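PDB 6A41: dehalogenase from Rhodospirillaceae, which probably catalyses a dehalogenation as an oxidoreductase of the Rossmann-fold, short-chain dehydrogenase/reductase type. Local coordinates for residues Asp78-Asn83 / Gly129-Val134. Sequence-based numbering, arbitrary orientation.
Sequences DALVNN and GRIVFV
Leu80 and Asn82 each spend their backbone N-H and C=O on residues 130-134, building the parallel ladder between strands 79-83 and 129-136 at the middle of the Rossmann-fold sheet, order 3-2-1-4-5-6-7. Leu80 N donates a hydrogen bond to Arg130 O, and Leu80 O receives Val132 N almost straight, at 175°. Asn82 N reaches Val132 O at 2.7 Å, and Asn82 O takes Val134 N. The bond from Arg130 N to Asp78 O, where the ladder begins, is weak. Glycine suits position 129, because at its backbone angles a CB would jam against the preceding carbonyl.

Arg130 stands near the N-terminal end of its strand. Its chain bends at chi2, bringing NH1 back to its neighbour Gly129 O at 3.0 Å, the oxygen lying near the guanidinium plane, while NH2 bonds Ser226 O. An alanine here would keep the CB packing on Ala79 but would probably leave Gly129 O and Ser226 O without these guanidinium donors. The bridge pairing puts Ala79 CB 3.8 Å from Arg130 CB, and a short side chain suits Ala79 where it packs on Cys225 of helix 214-225; Val81 meets Ile221 and Cys225. Further along this face, Val81 CG1 touches Val134 CG2 at 3.7 Å, beta-branched valines filling space close to the backbone of a buried strand. Asn83, beside Val134, turns its amide to Lys15 O and Ala17 N, tying the strand's end to the loop after strand 7-10.

The other face, toward helix 98-126, carries Leu80, Ile131, Asn82 and Phe133. Ile131 CD1 bridges Leu80 CB and CD2. With CG of Asn82 anti to its carbonyl carbon (chi1 -84°), the amide runs alongside Phe133, its plane 38° from the ring's, and OD1 stands over one ring face near the rim, 3.7 Å from CE2.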
loop_
_atom_site.group_PDB
_atom_site.type_symbol
_atom_site.label_atom_id
_atom_site.label_comp_id
_atom_site.label_asym_id
_atom_site.label_seq_id
_atom_site.Cartn_x
_atom_site.Cartn_y
_atom_site.Cartn_z
ATOM N N ASP A 78 12.532 27.849 0.129
ATOM C CA ASP A 78 11.748 27.168 -0.890
ATOM C C ASP A 78 11.463 25.721 -0.504
ATOM O O ASP A 78 10.426 25.148 -0.935
ATOM C CB ASP A 78 12.470 27.169 -2.220
ATOM C CG ASP A 78 12.504 28.554 -2.847
ATOM O OD1 ASP A 78 11.404 29.131 -3.077
ATOM O OD2 ASP A 78 13.590 29.124 -3.002
ATOM N N ALA A 79 12.420 25.046 0.165
ATOM C CA ALA A 79 12.241 23.685 0.585
ATOM C C ALA A 79 12.830 23.401 1.952
ATOM O O ALA A 79 13.972 23.901 2.277
ATOM C CB ALA A 79 12.962 22.752 -0.404
ATOM N N LEU A 80 12.068 22.698 2.764
ATOM C CA LEU A 80 12.541 22.166 4.028
ATOM C C LEU A 80 12.849 20.692 3.864
ATOM O O LEU A 80 11.916 19.890 3.559
ATOM C CB LEU A 80 11.568 22.382 5.147
ATOM C CG LEU A 80 11.730 21.658 6.501
ATOM C CD1 LEU A 80 13.045 22.173 7.119
ATOM C CD2 LEU A 80 10.567 21.909 7.423
ATOM N N VAL A 81 14.065 20.288 4.156
ATOM C CA VAL A 81 14.375 18.881 4.182
ATOM C C VAL A 81 14.505 18.464 5.629
ATOM O O VAL A 81 15.506 18.878 6.330
ATOM C CB VAL A 81 15.685 18.603 3.408
ATOM C CG1 VAL A 81 16.079 17.166 3.537
ATOM C CG2 VAL A 81 15.567 19.007 1.958
ATOM N N ASN A 82 13.508 17.769 6.144
ATOM C CA ASN A 82 13.508 17.367 7.544
ATOM C C ASN A 82 14.313 16.037 7.585
ATOM O O ASN A 82 13.761 15.017 7.303
ATOM C CB ASN A 82 12.125 17.107 8.043
ATOM C CG ASN A 82 11.355 18.350 8.505
ATOM O OD1 ASN A 82 10.188 18.502 8.144
ATOM N ND2 ASN A 82 11.893 19.052 9.403
ATOM N N ASN A 83 15.588 16.108 7.919
ATOM C CA ASN A 83 16.537 15.042 7.948
ATOM C C ASN A 83 16.702 14.598 9.413
ATOM O O ASN A 83 17.389 15.185 10.187
ATOM C CB ASN A 83 17.811 15.531 7.306
ATOM C CG ASN A 83 18.936 14.537 7.401
ATOM O OD1 ASN A 83 18.829 13.390 6.902
ATOM N ND2 ASN A 83 20.025 14.945 7.991
ATOM N N GLY A 129 6.206 25.961 -2.026
ATOM C CA GLY A 129 7.095 25.365 -1.136
ATOM C C GLY A 129 7.161 23.862 -1.323
ATOM O O GLY A 129 6.338 23.252 -2.010
ATOM N N ARG A 130 8.103 23.293 -0.600
ATOM C CA ARG A 130 8.341 21.887 -0.628
ATOM C C ARG A 130 8.722 21.460 0.782
ATOM O O ARG A 130 9.567 22.106 1.432
ATOM C CB ARG A 130 9.512 21.532 -1.540
ATOM C CG ARG A 130 9.352 21.917 -2.951
ATOM C CD ARG A 130 8.560 20.834 -3.622
ATOM N NE ARG A 130 8.459 21.103 -5.048
ATOM C CZ ARG A 130 7.657 21.955 -5.628
ATOM N NH1 ARG A 130 6.737 22.649 -4.965
ATOM N NH2 ARG A 130 7.685 22.058 -6.914
ATOM N N ILE A 131 8.111 20.435 1.307
ATOM C CA ILE A 131 8.574 19.871 2.561
ATOM C C ILE A 131 8.921 18.368 2.319
ATOM O O ILE A 131 8.038 17.635 1.778
ATOM C CB ILE A 131 7.455 19.905 3.629
ATOM C CG1 ILE A 131 6.790 21.238 3.926
ATOM C CG2 ILE A 131 7.934 19.281 4.937
ATOM C CD1 ILE A 131 7.575 22.132 4.705
ATOM N N VAL A 132 10.145 17.944 2.583
ATOM C CA VAL A 132 10.556 16.536 2.377
ATOM C C VAL A 132 11.007 15.967 3.706
ATOM O O VAL A 132 11.891 16.549 4.369
ATOM C CB VAL A 132 11.643 16.356 1.315
ATOM C CG1 VAL A 132 12.125 14.884 1.221
ATOM C CG2 VAL A 132 11.313 17.047 -0.025
ATOM N N PHE A 133 10.331 14.923 4.175
ATOM C CA PHE A 133 10.776 14.187 5.316
ATOM C C PHE A 133 11.782 13.167 4.876
ATOM O O PHE A 133 11.473 12.254 4.025
ATOM C CB PHE A 133 9.586 13.568 6.067
ATOM C CG PHE A 133 8.659 14.572 6.715
ATOM C CD1 PHE A 133 7.690 15.216 5.978
ATOM C CD2 PHE A 133 8.688 14.794 8.052
ATOM C CE1 PHE A 133 6.807 16.123 6.554
ATOM C CE2 PHE A 133 7.815 15.744 8.635
ATOM C CZ PHE A 133 6.931 16.427 7.851
ATOM N N VAL A 134 12.949 13.159 5.437
ATOM C CA VAL A 134 13.865 12.031 5.123
ATOM C C VAL A 134 13.591 10.952 6.150
ATOM O O VAL A 134 13.798 11.179 7.347
ATOM C CB VAL A 134 15.305 12.361 5.218
ATOM C CG1 VAL A 134 16.145 11.253 4.613
ATOM C CG2 VAL A 134 15.538 13.649 4.435
#